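Local coordinates for putative DNA protection protein (Streptomyces coelicolor, PDB 4CYB) that probably oxidises ferrous iron and stores it as ferric iron inside a twelve-subunit ferritin-like shell, as other members of the Dps family do, at residues W47-G51 with A52-Q56; G141-D144 with L145-E149; V150-T153 with N154-Q157. All coordinates share one frame; numbering follows the deposited sequence.

Contact 1. Residues W47-G51 with A52-Q56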
loop_
_atom_site.group_PDB
_atom_site.type_symbol
_atom_site.label_atom_id
_atom_site.label_comp_id
_atom_site.label_asym_id
_atom_site.label_seq_id
_atom_site.Cartn_x
_atom_site.Cartn_y
_atom_site.Cartn_z
ATOM N N TRP J 47 -18.267 4.146 -22.901
ATOM C CA TRP J 47 -19.710 4.189 -22.471
ATOM C C TRP J 47 -20.665 3.473 -23.376
ATOM O O TRP J 47 -21.536 2.741 -22.917
ATOM C CB TRP J 47 -20.204 5.622 -22.331
ATOM C CG TRP J 47 -19.392 6.386 -21.308
ATOM C CD1 TRP J 47 -18.962 5.949 -20.066
ATOM C CD2 TRP J 47 -18.881 7.738 -21.459
ATOM N NE1 TRP J 47 -18.182 6.920 -19.433
ATOM C CE2 TRP J 47 -18.146 8.049 -20.201
ATOM C CE3 TRP J 47 -19.015 8.737 -22.456
ATOM C CZ2 TRP J 47 -17.513 9.268 -20.001
ATOM C CZ3 TRP J 47 -18.399 9.978 -22.230
ATOM C CH2 TRP J 47 -17.645 10.233 -21.058
ATOM N N LEU J 48 -20.479 3.669 -24.700
ATOM C CA LEU J 48 -21.450 3.182 -25.680
ATOM C C LEU J 48 -21.251 1.744 -26.086
ATOM O O LEU J 48 -22.071 1.203 -26.847
ATOM C CB LEU J 48 -21.376 3.983 -26.983
ATOM C CG LEU J 48 -21.740 5.480 -26.956
ATOM C CD1 LEU J 48 -21.953 6.066 -28.358
ATOM C CD2 LEU J 48 -22.754 5.915 -25.921
ATOM N N MET J 49 -20.172 1.129 -25.625
ATOM C CA MET J 49 -19.852 -0.247 -26.003
ATOM C C MET J 49 -21.004 -1.216 -25.708
ATOM O O MET J 49 -21.814 -0.992 -24.777
ATOM C CB MET J 49 -18.545 -0.697 -25.300
ATOM C CG MET J 49 -18.077 -2.092 -25.662
ATOM S SD MET J 49 -17.778 -2.301 -27.453
ATOM C CE MET J 49 -16.832 -0.805 -27.817
ATOM N N ARG J 50 -21.088 -2.278 -26.512
ATOM C CA ARG J 50 -22.116 -3.332 -26.332
ATOM C C ARG J 50 -21.669 -4.582 -27.079
ATOM O O ARG J 50 -20.749 -4.506 -27.873
ATOM C CB ARG J 50 -23.488 -2.855 -26.836
ATOM C CG ARG J 50 -23.492 -2.386 -28.306
ATOM C CD ARG J 50 -24.620 -1.363 -28.549
ATOM N NE ARG J 50 -24.536 -0.222 -27.615
ATOM C CZ ARG J 50 -25.545 0.595 -27.267
ATOM N NH1 ARG J 50 -26.787 0.461 -27.763
ATOM N NH2 ARG J 50 -25.308 1.591 -26.421
ATOM N N GLY J 51 -22.277 -5.729 -26.798
ATOM C CA GLY J 51 -21.923 -6.948 -27.484
ATOM C C GLY J 51 -21.250 -7.952 -26.559
ATOM O O GLY J 51 -20.989 -7.677 -25.359
ATOM N N ALA J 52 -20.889 -9.087 -27.149
ATOM C CA ALA J 52 -20.382 -10.235 -26.383
ATOM C C ALA J 52 -19.024 -9.936 -25.688
ATOM O O ALA J 52 -18.604 -10.666 -24.792
ATOM C CB ALA J 52 -20.248 -11.440 -27.315
ATOM N N THR J 53 -18.333 -8.885 -26.140
ATOM C CA THR J 53 -16.993 -8.593 -25.596
ATOM C C THR J 53 -17.065 -7.267 -24.841
ATOM O O THR J 53 -16.038 -6.598 -24.671
ATOM C CB THR J 53 -15.875 -8.614 -26.649
ATOM O OG1 THR J 53 -16.195 -7.689 -27.698
ATOM C CG2 THR J 53 -15.659 -10.024 -27.171
ATOM N N PHE J 54 -18.260 -6.933 -24.337
ATOM C CA PHE J 54 -18.475 -5.598 -23.730
ATOM C C PHE J 54 -17.459 -5.371 -22.620
ATOM O O PHE J 54 -16.791 -4.340 -22.594
ATOM C CB PHE J 54 -19.868 -5.471 -23.127
ATOM C CG PHE J 54 -20.062 -4.262 -22.247
ATOM C CD1 PHE J 54 -20.295 -2.988 -22.807
ATOM C CD2 PHE J 54 -19.983 -4.374 -20.855
ATOM C CE1 PHE J 54 -20.475 -1.837 -22.001
ATOM C CE2 PHE J 54 -20.138 -3.227 -20.040
ATOM C CZ PHE J 54 -20.401 -1.975 -20.615
ATOM N N TYR J 55 -17.361 -6.283 -21.666
ATOM C CA TYR J 55 -16.551 -5.910 -20.470
ATOM C C TYR J 55 -15.057 -5.769 -20.841
ATOM O O TYR J 55 -14.362 -4.850 -20.405
ATOM C CB TYR J 55 -16.797 -6.934 -19.321
ATOM C CG TYR J 55 -16.097 -6.662 -18.012
ATOM C CD1 TYR J 55 -16.279 -5.461 -17.328
ATOM C CD2 TYR J 55 -15.339 -7.672 -17.407
ATOM C CE1 TYR J 55 -15.671 -5.257 -16.076
ATOM C CE2 TYR J 55 -14.749 -7.477 -16.168
ATOM C CZ TYR J 55 -14.934 -6.259 -15.519
ATOM O OH TYR J 55 -14.323 -6.028 -14.326
ATOM N N GLN J 56 -14.528 -6.683 -21.666
ATOM C CA GLN J 56 -13.188 -6.584 -22.210
ATOM C C GLN J 56 -12.913 -5.209 -22.860
ATOM O O GLN J 56 -11.912 -4.541 -22.606
ATOM C CB GLN J 56 -13.057 -7.680 -23.325
ATOM C CG GLN J 56 -11.841 -7.472 -24.188
ATOM C CD GLN J 56 -11.786 -8.475 -25.323
ATOM O OE1 GLN J 56 -12.253 -8.179 -26.409
ATOM N NE2 GLN J 56 -11.288 -9.691 -25.051
HETATM O O HOH W 1 -18.762 -6.331 -27.532
#
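The ring of Phe54 is met at its edge, close to its plane, by the backbone between Met49 and Arg50: Met49 O lies 3.2 Å from Phe54 CD1, and Arg50 N borders the same side. Aromatic rings of a second subunit close in as well, Trp159 and Phe160 of that subunit edge-to-face, while His58 of the same chain meets the ring with its plane inclined by about 25°. With CG anti to the backbone N (chi1 168°), the CD1-CE1 edge of the Phe54 ring comes up beside Met49 O. There Met49 CG packs 3.7 Å from Phe54 CD1, the two side chains running past each other in opposite directions, and the Met49 side chain, bent at chi2 and chi3, also packs on Leu57, Leu61 and Met112.

This is the short connection between the first two long helices of a ferritin-type four-helix bundle. Gly51 to Phe54 form a type I beta turn, closed by Phe54 N donating to Gly51 O over 3.0 Å, with the donor well above the carbonyl plane. At Gly51, phi is 112°, and a side chain would be jammed against the preceding carbonyl. Water 1 bridges Arg50 O and Thr53 OG1, donating to Arg50 O at 2.7 Å. On the Leu48 side, Arg50 NE donates to Leu48 O, 2.9 Å away, while Arg50 NH1 binds Gln4 of a third subunit.

Replacing Phe54 with an alanine would probably open a gap beside the Met49 carbonyl and leave Trp159 and Phe160 of the second subunit without their aromatic partner. The Phe54 N to Gly51 O bond closes the turn, and the ring joins the backbone bonds of Gly51 in meeting the second subunit.

Contact 2. Residues G141-D144 with L145-E149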
loop_
_atom_site.group_PDB
_atom_site.type_symbol
_atom_site.label_atom_id
_atom_site.label_comp_id
_atom_site.label_asym_id
_atom_site.label_seq_id
_atom_site.Cartn_x
_atom_site.Cartn_y
_atom_site.Cartn_z
ATOM N N GLY J 141 13.962 18.773 -25.566
ATOM C CA GLY J 141 12.988 18.291 -24.551
ATOM C C GLY J 141 11.646 18.009 -25.210
ATOM O O GLY J 141 11.001 17.010 -24.925
ATOM N N THR J 142 11.223 18.870 -26.139
ATOM C CA THR J 142 9.981 18.663 -26.851
ATOM C C THR J 142 10.076 17.437 -27.751
ATOM O O THR J 142 9.130 16.642 -27.848
ATOM C CB THR J 142 9.534 19.931 -27.629
ATOM O OG1 THR J 142 9.221 20.944 -26.681
ATOM C CG2 THR J 142 8.289 19.645 -28.534
ATOM N N ASN J 143 11.212 17.261 -28.422
ATOM C CA ASN J 143 11.347 16.085 -29.235
ATOM C C ASN J 143 11.214 14.794 -28.387
ATOM O O ASN J 143 10.547 13.847 -28.788
ATOM C CB ASN J 143 12.713 16.111 -29.960
ATOM C CG ASN J 143 13.028 14.773 -30.648
ATOM O OD1 ASN J 143 12.768 14.577 -31.868
ATOM N ND2 ASN J 143 13.579 13.858 -29.905
ATOM N N ASP J 144 11.845 14.796 -27.215
ATOM C CA ASP J 144 11.831 13.615 -26.340
ATOM C C ASP J 144 10.413 13.298 -25.876
ATOM O O ASP J 144 10.024 12.121 -25.892
ATOM C CB ASP J 144 12.756 13.818 -25.138
ATOM C CG ASP J 144 12.752 12.597 -24.203
ATOM O OD1 ASP J 144 13.332 11.552 -24.585
ATOM O OD2 ASP J 144 12.113 12.667 -23.131
ATOM N N LEU J 145 9.660 14.332 -25.474
ATOM C CA LEU J 145 8.237 14.176 -25.091
ATOM C C LEU J 145 7.440 13.593 -26.269
ATOM O O LEU J 145 6.696 12.647 -26.119
ATOM C CB LEU J 145 7.655 15.497 -24.616
ATOM C CG LEU J 145 6.122 15.627 -24.522
ATOM C CD1 LEU J 145 5.619 14.553 -23.601
ATOM C CD2 LEU J 145 5.835 17.029 -23.996
ATOM N N LEU J 146 7.638 14.118 -27.469
ATOM C CA LEU J 146 6.848 13.621 -28.582
ATOM C C LEU J 146 7.159 12.186 -28.973
ATOM O O LEU J 146 6.259 11.464 -29.340
ATOM C CB LEU J 146 7.101 14.522 -29.812
ATOM C CG LEU J 146 6.435 15.903 -29.713
ATOM C CD1 LEU J 146 7.037 16.797 -30.798
ATOM C CD2 LEU J 146 4.908 15.797 -29.897
ATOM N N VAL J 147 8.417 11.803 -28.896
ATOM C CA VAL J 147 8.809 10.459 -29.255
ATOM C C VAL J 147 8.535 9.478 -28.113
ATOM O O VAL J 147 7.913 8.447 -28.351
ATOM C CB VAL J 147 10.277 10.361 -29.716
ATOM C CG1 VAL J 147 10.689 8.906 -29.949
ATOM C CG2 VAL J 147 10.477 11.217 -30.994
ATOM N N SER J 148 9.018 9.770 -26.904
ATOM C CA SER J 148 9.051 8.697 -25.899
ATOM C C SER J 148 7.673 8.516 -25.305
ATOM O O SER J 148 7.318 7.419 -24.827
ATOM C CB SER J 148 10.064 8.991 -24.765
ATOM O OG SER J 148 9.576 10.116 -24.072
ATOM N N GLU J 149 6.887 9.571 -25.326
ATOM C CA GLU J 149 5.531 9.496 -24.768
ATOM C C GLU J 149 4.403 9.442 -25.795
ATOM O O GLU J 149 3.669 8.449 -25.824
ATOM C CB GLU J 149 5.329 10.634 -23.767
ATOM C CG GLU J 149 6.431 10.512 -22.716
ATOM C CD GLU J 149 6.309 11.458 -21.563
ATOM O OE1 GLU J 149 5.185 11.609 -21.038
ATOM O OE2 GLU J 149 7.349 12.037 -21.177
#
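Asp144 O takes two bonds from Ser148, one from the backbone N and one from the hydroxyl, within the fourth long helix of the ferritin-type bundle. The backbone bond is the usual i to i+4 link, 2.8 Å from Ser148 N to Asp144 O. Ser148 OG donates to the same Asp144 oxygen from above the carbonyl plane; its chi1 of 66° sets OG between the backbone N and carbonyl carbon, which brings it within 2.7 Å of Asp144 O. Just before Ser148, Leu145 N, Leu146 N and Val147 N are satisfied by the carbonyls of Gly141, Thr142 and Asn143, each at 3.0 Å. The helix then widens into a pi-type turn at 145-149.

The two carboxylates meet a neighbouring subunit. Asp144 OD2 and Glu149 OE2 lie 5.2 Å apart, and both form salt bridges to Arg152 of a fifth subunit, a shared cation that would be expected to offset their mutual repulsion. Thr142 OG1 is bonded to Asp139 and Arg78 of its own chain, while CG2, anti to the backbone N, packs on Leu146: Thr142 CG2 and Leu146 CD1 run side by side, 3.8 Å apart, and both side chains touch Leu28 of helix 18-48. Leu145 touches Thr74 and Arg78 on helix 54-81. Leu146 CG lies beyond the end of the Thr142 carbonyl, 3.4 Å from Thr142 O.

Contact 3. Residues V150-T153 with N154-Q157; sequences VLRT and NELQ
Asn154 turns back onto Val150, one helical turn earlier, and its amide shares the carbonyl that its own backbone N already uses. From the start, Asn154 CB lies 3.5 Å from Val150 O. CG, anti to the carbonyl carbon (chi1 -80°), keeps beside the backbone N and passes near the same oxygen. At the tip ND2 donates to Val150 O over 2.9 Å with an N-H...O angle of 155°, and also rests against Val150 CG1 at 3.6 Å. The other amide atom, OD1, accepts from Gln68 of helix 54-81. ND2 and the backbone N of Asn154 reach Val150 O from opposite faces of the carbonyl plane, so that one oxygen is gripped by two donors of a single residue.

Two neighbouring pairs on helix 140-164 are built differently. Glu155 lays its carboxylate across Leu151, with Glu155 CD 3.7 Å from Leu151 CG, while OE1 forms a salt bridge with Arg78 of a sixth subunit; Arg152 likewise salt-bridges Glu149 and Asp144 of that subunit. Thr153 and Gln157 lie alongside, Thr153 CG2 at 3.5 Å from Gln157 NE2, and the Gln157 amide goes on to Glu67, Gln68, His64 and His120 inside the bundle.

In this ferritin-type helix, then, the Asn154 and Gln157 amides have polar partners in their own chain, and Arg152 and Glu155 form salt bridges to the sixth subunit, so one short length of helix serves both the bundle and the subunit interface.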
loop_
_atom_site.group_PDB
_atom_site.type_symbol
_atom_site.label_atom_id
_atom_site.label_comp_id
_atom_site.label_asym_id
_atom_site.label_seq_id
_atom_site.Cartn_x
_atom_site.Cartn_y
_atom_site.Cartn_z
ATOM N N VAL J 150 4.245 10.509 -26.602
ATOM C CA VAL J 150 3.120 10.596 -27.520
ATOM C C VAL J 150 3.192 9.478 -28.533
ATOM O O VAL J 150 2.254 8.707 -28.695
ATOM C CB VAL J 150 2.987 11.971 -28.198
ATOM C CG1 VAL J 150 1.718 11.972 -29.066
ATOM C CG2 VAL J 150 2.876 13.070 -27.133
ATOM N N LEU J 151 4.317 9.400 -29.236
ATOM C CA LEU J 151 4.465 8.402 -30.292
ATOM C C LEU J 151 4.381 6.990 -29.774
ATOM O O LEU J 151 3.560 6.200 -30.248
ATOM C CB LEU J 151 5.791 8.619 -31.031
ATOM C CG LEU J 151 5.926 7.860 -32.348
ATOM C CD1 LEU J 151 5.216 8.631 -33.468
ATOM C CD2 LEU J 151 7.407 7.761 -32.696
ATOM N N ARG J 152 5.213 6.660 -28.797
ATOM C CA ARG J 152 5.209 5.311 -28.318
ATOM C C ARG J 152 3.869 4.866 -27.720
ATOM O O ARG J 152 3.442 3.706 -27.903
ATOM C CB ARG J 152 6.337 5.099 -27.338
ATOM C CG ARG J 152 7.673 4.976 -28.137
ATOM C CD ARG J 152 8.819 4.604 -27.232
ATOM N NE ARG J 152 8.627 3.297 -26.582
ATOM C CZ ARG J 152 9.351 2.902 -25.528
ATOM N NH1 ARG J 152 10.294 3.692 -25.044
ATOM N NH2 ARG J 152 9.132 1.704 -24.955
ATOM N N THR J 153 3.214 5.759 -26.981
ATOM C CA THR J 153 1.892 5.384 -26.455
ATOM C C THR J 153 0.855 5.160 -27.535
ATOM O O THR J 153 0.107 4.188 -27.472
ATOM C CB THR J 153 1.298 6.448 -25.503
ATOM O OG1 THR J 153 2.185 6.563 -24.406
ATOM C CG2 THR J 153 -0.069 6.021 -25.000
ATOM N N ASN J 154 0.772 6.063 -28.518
ATOM C CA ASN J 154 -0.170 5.834 -29.601
ATOM C C ASN J 154 0.119 4.585 -30.431
ATOM O O ASN J 154 -0.837 3.916 -30.857
ATOM C CB ASN J 154 -0.241 7.051 -30.484
ATOM C CG ASN J 154 -1.117 8.122 -29.877
ATOM O OD1 ASN J 154 -2.374 8.009 -29.912
ATOM N ND2 ASN J 154 -0.503 9.134 -29.315
ATOM N N GLU J 155 1.401 4.325 -30.716
ATOM C CA GLU J 155 1.777 3.059 -31.400
ATOM C C GLU J 155 1.278 1.813 -30.670
ATOM O O GLU J 155 0.614 0.950 -31.280
ATOM C CB GLU J 155 3.280 2.977 -31.719
ATOM C CG GLU J 155 3.712 4.096 -32.649
ATOM C CD GLU J 155 5.269 4.230 -32.774
ATOM O OE1 GLU J 155 6.025 4.110 -31.741
ATOM O OE2 GLU J 155 5.757 4.495 -33.911
ATOM N N LEU J 156 1.552 1.731 -29.364
ATOM C CA LEU J 156 1.148 0.573 -28.602
ATOM C C LEU J 156 -0.377 0.448 -28.556
ATOM O O LEU J 156 -0.933 -0.669 -28.677
ATOM C CB LEU J 156 1.750 0.670 -27.182
ATOM C CG LEU J 156 1.534 -0.616 -26.327
ATOM C CD1 LEU J 156 2.385 -1.807 -26.793
ATOM C CD2 LEU J 156 1.862 -0.317 -24.846
ATOM N N GLN J 157 -1.064 1.567 -28.287
ATOM C CA GLN J 157 -2.513 1.529 -28.259
ATOM C C GLN J 157 -3.167 1.047 -29.578
ATOM O O GLN J 157 -4.100 0.242 -29.580
ATOM C CB GLN J 157 -3.089 2.903 -27.859
ATOM C CG GLN J 157 -2.868 3.175 -26.360
ATOM C CD GLN J 157 -3.554 4.450 -25.917
ATOM O OE1 GLN J 157 -4.250 5.087 -26.695
ATOM N NE2 GLN J 157 -3.372 4.828 -24.635
#

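Overall arrangement
Contact 1 comes first along the chain, at the turn that joins helix 18-48 to helix 54-81, and contacts 2 and 3 follow on consecutive stretches of helix 140-164. Contacts 2 and 3 have centres about 12 Å apart and abut, Leu146 O standing 2.8 Å from Leu151 N in a probable hydrogen bond. Contact 1 is about 34 Å from contact 2 and about 23 Å from contact 3, centre to centre, and contacts 1 and 2 flank the chain's centre on opposite sides. All lie in one ferritin-like bundle, and each faces other subunits of the twelve-chain assembly, so intersubunit packing draws on both a helix connection and a helix flank.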